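Local structure of uncharacterized protein (Magnetospirillum magneticum, 3BHW) at residues 26-30 with 31-35; 118-121 with 122-126; 179-182 with 183-187. The protein is probably a component of a type 1 BREX phage-exclusion system, which blocks replication of double-stranded phage DNA without degrading it. All blocks are in the same frame, centred on the assembly; numbering follows the deposited sequence.

In the fold
All three contacts are local ones in a chain with helices and no strands, and each involves a turn or an end of a helix. Contact 1 takes helix 19-31 out into the loop before helix 35-43; contact 2 leads from a loop into helix 122-135; contact 3 runs along helix 179-187. Contacts 1 and 2 lie on opposite sides of the chain's centre, about 38 Å apart between their centres. Contact 3 is nearer to contact 1, with nearest atoms about 10 Å apart, and helix 72-80 bridges the two: it meets L29 and L30 through W75, and V181 through M77. Contacts 2 and 3 stand about 29 Å apart, centre to centre.

Contact 1: residues 26-30 with 31-35; sequences AGLLL and EGVTE
L28 and E31 run side by side on the outside of the last helical turn. Methyl CD2 of L28 lies 3.5 Å from OE1 of E31, so the leucine tip packs against the carboxylate end. The glutamate gets there with CG between its backbone N and carbonyl carbon (chi1 83°) and CG, CD continuing in an extended chain; the same torsion lays its CG 3.4 Å from O of L28. The apolar touch proper is looser, CD2 of L28 to CG2 of V33 at 4.3 Å, and W38 of helix 35-43 meets both of these side chains.

Two backbone bonds finish the helix. E31 N donates to G27 O at 2.8 Å, with an N-H...O angle of 140°, and G32 N donates to L28 O at 3.1 Å along a straighter path, 164°. This is the C-terminal end of helix 19-31: G32 is the first residue to leave helical angles, and it does so with positive phi. At its backbone angles a CB would be jammed against the carbonyl oxygen of E31, which accounts for a glycine here. The chain then extends through V33 to T34, the N-cap of helix 35-43, whose OG1 bonds to Q37 N.

Water carries the polar pairing one residue further. A single molecule accepts from V33 N at 2.9 Å and donates weakly to L28 O at 3.3 Å, so that carbonyl serves both G32 N and the water, and the first peptide N-H beyond the glycine is satisfied without a direct bond to the helix. Elsewhere on the helix, L29 and L30 pack on W75 of helix 72-80, and L29 also touches R64 and L67.

Contact 2: residues 118-121 with 122-126; sequences PDLP and RKMWD
M124 folds back from the first turn of its helix onto the ring of P121. Its CB starts 3.2 Å from O of P121, and CG, set anti to the carbonyl carbon and beside the backbone N (chi1 -55°), lies equally near that oxygen. CG also reaches the proline ring, 3.8 Å from CG of P121. The bend at chi2 carries SD past the neighbouring ring atom, 4.1 Å from CD of P121, before a further bend at chi3 leads the methyl away. L120 adds its CD1 methyl at 4.4 Å from CB of M124, while Q112 of helix 99-112 also meets the methionine. K123 brings only its CG to the proline, 4.1 Å from CG of P121, and then turns off.

The same carbonyl ties the backbone: M124 N donates to P121 O at 2.9 Å, with the donor 38° out of the carbonyl plane. This is an i to i+3 bond in the turn leading into helix 122-135, and the proline ring lies across the CG and SD of the residue that donates it. In the fold this joins the loop after helix 99-112 to the next helix. R122 finds its partners elsewhere: a salt bridge with D152, a hydrogen bond with Y170 and a cation-pi contact with Y155 of helix 145-161.

P121 O thus takes the amide of M124 and also has the methionine's CB and CG close by, which may limit water's access to it; the side-chain touches between the two segments are otherwise apolar.

Contact 3: residues 179-182 with 183-187; sequences GEVM and SYLRE
The guanidinium of R186 has the methyl CE of M182 over one face, 3.9 Å from NH2. CB of M182 makes a separate approach, 3.7 Å from NH1. The arginine chain runs extended from CG to NE, and a turn at chi4 (83°) sets the flat group so that one face meets the methionine one helical turn earlier. M182 itself is bent at chi2 and chi3, which curls its methyl round to that face. The ring of Y184, the other flat group, leads away from this turn to pack on E73 and L74 of helix 72-80, and its OH bonds to G71 N; only its CB stays close, 3.5 Å from O of V181.

Beneath the side chains runs the regular i to i+4 ladder of helix 179-187. S183 N reaches G179 O, Y184 N reaches E180 O at a longer 3.3 Å, L185 N reaches V181 O, and R186 N reaches M182 O at 3.0 Å. The L185 bond lies in the carbonyl plane, whereas the other three donors are tilted from theirs.

On the apolar flank V181 and L185 point the same way, CG1 of V181 lying 4.1 Å from CD1 of L185. SD of M182 comes to 4.2 Å from that same CD1, so the leucine methyl is met from two residues of the preceding turn. This flank faces the rest of the chain: V181 packs on M77 of helix 72-80, while I197 meets M182 and V193 and I194 meet L185 from helix 191-197.

What M182 offers the arginine is an uncharged methyl laid over one face of the guanidinium, a van der Waals contact to a charged group on a residue that is itself exposed.

Contact 1: residues 26-30 with 31-35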
loop_
_atom_site.group_PDB
_atom_site.type_symbol
_atom_site.label_atom_id
_atom_site.label_comp_id
_atom_site.label_asym_id
_atom_site.label_seq_id
_atom_site.Cartn_x
_atom_site.Cartn_y
_atom_site.Cartn_z
ATOM N N ALA A 26 1.177 9.323 10.605
ATOM C CA ALA A 26 0.605 8.518 11.690
ATOM C C ALA A 26 0.682 9.230 13.043
ATOM O O ALA A 26 -0.268 9.163 13.829
ATOM C CB ALA A 26 1.277 7.157 11.761
ATOM N N GLY A 27 1.788 9.927 13.317
ATOM C CA GLY A 27 1.871 10.807 14.492
ATOM C C GLY A 27 0.771 11.854 14.541
ATOM O O GLY A 27 0.123 12.033 15.572
ATOM N N LEU A 28 0.576 12.539 13.420
ATOM C CA LEU A 28 -0.432 13.577 13.312
ATOM C C LEU A 28 -1.811 13.005 13.484
ATOM O O LEU A 28 -2.697 13.669 14.036
ATOM C CB LEU A 28 -0.345 14.289 11.971
ATOM C CG LEU A 28 0.765 15.338 11.889
ATOM C CD1 LEU A 28 1.134 15.572 10.433
ATOM C CD2 LEU A 28 0.292 16.618 12.552
ATOM N N LEU A 29 -2.018 11.779 12.994
ATOM C CA LEU A 29 -3.322 11.139 13.164
ATOM C C LEU A 29 -3.550 10.813 14.647
ATOM O O LEU A 29 -4.655 10.985 15.170
ATOM C CB LEU A 29 -3.458 9.895 12.282
ATOM C CG LEU A 29 -3.668 10.269 10.797
ATOM C CD1 LEU A 29 -3.529 9.045 9.880
ATOM C CD2 LEU A 29 -5.005 10.947 10.596
ATOM N N LEU A 30 -2.490 10.368 15.329
ATOM C CA LEU A 30 -2.591 10.000 16.737
ATOM C C LEU A 30 -2.690 11.211 17.662
ATOM O O LEU A 30 -3.244 11.107 18.757
ATOM C CB LEU A 30 -1.416 9.122 17.150
ATOM C CG LEU A 30 -1.470 7.712 16.564
ATOM C CD1 LEU A 30 -0.103 6.965 16.645
ATOM C CD2 LEU A 30 -2.644 6.930 17.177
ATOM N N GLU A 31 -2.144 12.359 17.245
ATOM C CA GLU A 31 -2.227 13.573 18.080
ATOM C C GLU A 31 -3.607 14.171 17.998
ATOM O O GLU A 31 -4.212 14.532 19.016
ATOM C CB GLU A 31 -1.131 14.605 17.737
ATOM C CG GLU A 31 -1.379 15.536 16.554
ATOM C CD GLU A 31 -0.232 16.549 16.372
ATOM O OE1 GLU A 31 0.901 16.141 16.013
ATOM O OE2 GLU A 31 -0.457 17.755 16.609
ATOM N N GLY A 32 -4.097 14.266 16.769
ATOM C CA GLY A 32 -5.423 14.745 16.489
ATOM C C GLY A 32 -5.276 16.206 16.120
ATOM O O GLY A 32 -4.970 17.034 16.979
ATOM N N VAL A 33 -5.469 16.518 14.839
ATOM C CA VAL A 33 -5.512 17.924 14.398
ATOM C C VAL A 33 -6.729 18.210 13.530
ATOM O O VAL A 33 -7.319 17.294 12.943
ATOM C CB VAL A 33 -4.242 18.409 13.691
ATOM C CG1 VAL A 33 -3.050 18.453 14.648
ATOM C CG2 VAL A 33 -3.913 17.562 12.456
ATOM N N THR A 34 -7.149 19.474 13.485
ATOM C CA THR A 34 -8.243 19.845 12.575
ATOM C C THR A 34 -7.739 19.731 11.133
ATOM O O THR A 34 -6.528 19.728 10.922
ATOM C CB THR A 34 -8.735 21.269 12.794
ATOM O OG1 THR A 34 -7.684 22.194 12.479
ATOM C CG2 THR A 34 -9.190 21.507 14.242
ATOM N N GLU A 35 -8.651 19.657 10.162
ATOM C CA GLU A 35 -8.270 19.504 8.749
ATOM C C GLU A 35 -7.415 20.675 8.283
ATOM O O GLU A 35 -6.450 20.497 7.556
ATOM C CB GLU A 35 -9.468 19.417 7.815
ATOM C CG GLU A 35 -10.673 20.266 8.165
ATOM C CD GLU A 35 -11.746 19.454 8.843
ATOM O OE1 GLU A 35 -11.422 18.330 9.328
ATOM O OE2 GLU A 35 -12.901 19.936 8.900
HETATM O O HOH W 1 -5.881 14.163 13.273
#

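Contact 2: residues 118-121 with 122-126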
loop_
_atom_site.group_PDB
_atom_site.type_symbol
_atom_site.label_atom_id
_atom_site.label_comp_id
_atom_site.label_asym_id
_atom_site.label_seq_id
_atom_site.Cartn_x
_atom_site.Cartn_y
_atom_site.Cartn_z
ATOM N N PRO A 118 9.217 -18.674 -8.410
ATOM C CA PRO A 118 8.222 -17.722 -8.849
ATOM C C PRO A 118 8.881 -16.405 -9.277
ATOM O O PRO A 118 9.878 -15.960 -8.675
ATOM C CB PRO A 118 7.356 -17.520 -7.612
ATOM C CG PRO A 118 7.596 -18.686 -6.735
ATOM C CD PRO A 118 8.979 -19.151 -7.034
ATOM N N ASP A 119 8.333 -15.814 -10.334
ATOM C CA ASP A 119 8.697 -14.468 -10.737
ATOM C C ASP A 119 7.473 -13.621 -11.050
ATOM O O ASP A 119 6.318 -14.126 -11.106
ATOM C CB ASP A 119 9.688 -14.504 -11.913
ATOM C CG ASP A 119 9.142 -15.188 -13.148
ATOM O OD1 ASP A 119 7.924 -15.290 -13.342
ATOM O OD2 ASP A 119 9.976 -15.602 -13.985
ATOM N N LEU A 120 7.722 -12.327 -11.260
ATOM C CA LEU A 120 6.638 -11.415 -11.587
ATOM C C LEU A 120 7.120 -10.413 -12.627
ATOM O O LEU A 120 7.284 -9.248 -12.341
ATOM C CB LEU A 120 6.166 -10.712 -10.304
ATOM C CG LEU A 120 4.812 -9.988 -10.348
ATOM C CD1 LEU A 120 3.679 -11.012 -10.470
ATOM C CD2 LEU A 120 4.596 -9.102 -9.120
ATOM N N PRO A 121 7.391 -10.881 -13.855
ATOM C CA PRO A 121 7.868 -9.941 -14.859
ATOM C C PRO A 121 6.793 -8.925 -15.224
ATOM O O PRO A 121 5.603 -9.208 -15.033
ATOM C CB PRO A 121 8.216 -10.860 -16.040
ATOM C CG PRO A 121 7.417 -12.025 -15.861
ATOM C CD PRO A 121 7.345 -12.247 -14.385
ATOM N N ARG A 122 7.225 -7.760 -15.716
ATOM C CA ARG A 122 6.316 -6.656 -16.063
ATOM C C ARG A 122 5.175 -6.984 -17.018
ATOM O O ARG A 122 4.093 -6.429 -16.877
ATOM C CB ARG A 122 7.095 -5.429 -16.524
ATOM C CG ARG A 122 7.990 -4.876 -15.441
ATOM C CD ARG A 122 7.368 -3.675 -14.710
ATOM N NE ARG A 122 8.358 -3.017 -13.841
ATOM C CZ ARG A 122 8.354 -1.718 -13.552
ATOM N NH1 ARG A 122 7.419 -0.930 -14.067
ATOM N NH2 ARG A 122 9.289 -1.201 -12.760
ATOM N N LYS A 123 5.372 -7.903 -17.970
ATOM C CA LYS A 123 4.254 -8.323 -18.844
ATOM C C LYS A 123 3.028 -8.788 -18.033
ATOM O O LYS A 123 1.900 -8.682 -18.509
ATOM C CB LYS A 123 4.647 -9.443 -19.812
ATOM C CG LYS A 123 5.351 -10.632 -19.144
ATOM C CD LYS A 123 4.781 -11.987 -19.538
ATOM C CE LYS A 123 5.632 -12.647 -20.624
ATOM N NZ LYS A 123 5.128 -12.377 -21.993
ATOM N N MET A 124 3.268 -9.302 -16.824
ATOM C CA MET A 124 2.193 -9.791 -15.930
ATOM C C MET A 124 1.365 -8.639 -15.390
ATOM O O MET A 124 0.160 -8.772 -15.208
ATOM C CB MET A 124 2.789 -10.623 -14.785
ATOM C CG MET A 124 3.637 -11.742 -15.317
ATOM S SD MET A 124 3.368 -13.194 -14.332
ATOM C CE MET A 124 1.818 -13.822 -15.024
ATOM N N TRP A 125 2.031 -7.519 -15.115
ATOM C CA TRP A 125 1.321 -6.311 -14.728
ATOM C C TRP A 125 0.523 -5.767 -15.905
ATOM O O TRP A 125 -0.625 -5.455 -15.747
ATOM C CB TRP A 125 2.261 -5.249 -14.181
ATOM C CG TRP A 125 1.590 -3.956 -13.979
ATOM C CD1 TRP A 125 1.644 -2.893 -14.821
ATOM C CD2 TRP A 125 0.709 -3.572 -12.905
ATOM N NE1 TRP A 125 0.871 -1.860 -14.341
ATOM C CE2 TRP A 125 0.300 -2.244 -13.158
ATOM C CE3 TRP A 125 0.251 -4.200 -11.744
ATOM C CZ2 TRP A 125 -0.552 -1.557 -12.319
ATOM C CZ3 TRP A 125 -0.601 -3.477 -10.890
ATOM C CH2 TRP A 125 -0.986 -2.174 -11.193
ATOM N N ASP A 126 1.169 -5.703 -17.069
ATOM C CA ASP A 126 0.555 -5.265 -18.304
ATOM C C ASP A 126 -0.735 -6.015 -18.601
ATOM O O ASP A 126 -1.761 -5.406 -18.884
ATOM C CB ASP A 126 1.545 -5.515 -19.441
ATOM C CG ASP A 126 2.422 -4.322 -19.722
ATOM O OD1 ASP A 126 2.628 -3.472 -18.827
ATOM O OD2 ASP A 126 2.924 -4.242 -20.866
#

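Contact 3: residues 179-182 with 183-187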
loop_
_atom_site.group_PDB
_atom_site.type_symbol
_atom_site.label_atom_id
_atom_site.label_comp_id
_atom_site.label_asym_id
_atom_site.label_seq_id
_atom_site.Cartn_x
_atom_site.Cartn_y
_atom_site.Cartn_z
ATOM N N GLY A 179 3.002 -10.971 13.177
ATOM C CA GLY A 179 1.869 -11.401 13.958
ATOM C C GLY A 179 1.114 -10.211 14.505
ATOM O O GLY A 179 -0.096 -10.273 14.634
ATOM N N GLU A 180 1.816 -9.121 14.810
ATOM C CA GLU A 180 1.182 -7.898 15.312
ATOM C C GLU A 180 0.266 -7.288 14.244
ATOM O O GLU A 180 -0.828 -6.855 14.515
ATOM C CB GLU A 180 2.255 -6.892 15.627
ATOM C CG GLU A 180 1.934 -5.935 16.733
ATOM C CD GLU A 180 3.191 -5.278 17.220
ATOM O OE1 GLU A 180 4.179 -6.013 17.443
ATOM O OE2 GLU A 180 3.201 -4.038 17.356
ATOM N N VAL A 181 0.723 -7.286 13.006
ATOM C CA VAL A 181 -0.110 -6.721 11.963
ATOM C C VAL A 181 -1.305 -7.624 11.703
ATOM O O VAL A 181 -2.458 -7.149 11.603
ATOM C CB VAL A 181 0.738 -6.524 10.712
ATOM C CG1 VAL A 181 -0.186 -6.347 9.476
ATOM C CG2 VAL A 181 1.699 -5.320 10.962
ATOM N N MET A 182 -1.035 -8.923 11.611
ATOM C CA MET A 182 -2.111 -9.886 11.333
ATOM C C MET A 182 -3.202 -9.889 12.422
ATOM O O MET A 182 -4.384 -10.070 12.099
ATOM C CB MET A 182 -1.586 -11.314 11.072
ATOM C CG MET A 182 -0.688 -11.504 9.842
ATOM S SD MET A 182 -1.420 -10.954 8.218
ATOM C CE MET A 182 -2.999 -11.803 8.367
ATOM N N SER A 183 -2.792 -9.727 13.688
ATOM C CA SER A 183 -3.729 -9.698 14.808
ATOM C C SER A 183 -4.638 -8.478 14.657
ATOM O O SER A 183 -5.867 -8.583 14.833
ATOM C CB SER A 183 -2.974 -9.757 16.167
ATOM O OG SER A 183 -3.830 -9.701 17.309
ATOM N N TYR A 184 -4.051 -7.331 14.318
ATOM C CA TYR A 184 -4.850 -6.137 14.092
ATOM C C TYR A 184 -5.900 -6.349 12.987
ATOM O O TYR A 184 -7.065 -6.055 13.186
ATOM C CB TYR A 184 -3.973 -4.888 13.777
ATOM C CG TYR A 184 -4.806 -3.695 13.350
ATOM C CD1 TYR A 184 -5.307 -2.775 14.289
ATOM C CD2 TYR A 184 -5.214 -3.545 12.018
ATOM C CE1 TYR A 184 -6.134 -1.715 13.913
ATOM C CE2 TYR A 184 -6.041 -2.468 11.620
ATOM C CZ TYR A 184 -6.496 -1.569 12.592
ATOM O OH TYR A 184 -7.307 -0.528 12.222
ATOM N N LEU A 185 -5.460 -6.948 11.882
ATOM C CA LEU A 185 -6.333 -7.205 10.726
ATOM C C LEU A 185 -7.484 -8.158 11.022
ATOM O O LEU A 185 -8.602 -7.893 10.588
ATOM C CB LEU A 185 -5.527 -7.689 9.523
ATOM C CG LEU A 185 -4.589 -6.696 8.819
ATOM C CD1 LEU A 185 -3.793 -7.474 7.778
ATOM C CD2 LEU A 185 -5.296 -5.404 8.207
ATOM N N ARG A 186 -7.196 -9.249 11.745
ATOM C CA ARG A 186 -8.224 -10.229 12.161
ATOM C C ARG A 186 -9.206 -9.533 13.083
ATOM O O ARG A 186 -10.434 -9.592 12.867
ATOM C CB ARG A 186 -7.606 -11.472 12.813
ATOM C CG ARG A 186 -6.750 -12.270 11.825
ATOM C CD ARG A 186 -6.618 -13.726 12.155
ATOM N NE ARG A 186 -5.549 -14.314 11.354
ATOM C CZ ARG A 186 -4.263 -14.241 11.684
ATOM N NH1 ARG A 186 -3.895 -13.620 12.808
ATOM N NH2 ARG A 186 -3.348 -14.787 10.899
ATOM N N GLU A 187 -8.671 -8.848 14.096
ATOM C CA GLU A 187 -9.511 -8.221 15.121
ATOM C C GLU A 187 -10.425 -7.128 14.562
ATOM O O GLU A 187 -11.491 -6.858 15.123
ATOM C CB GLU A 187 -8.658 -7.717 16.293
ATOM C CG GLU A 187 -7.947 -8.879 17.039
ATOM C CD GLU A 187 -6.973 -8.413 18.120
ATOM O OE1 GLU A 187 -7.031 -7.219 18.518
ATOM O OE2 GLU A 187 -6.174 -9.255 18.595
#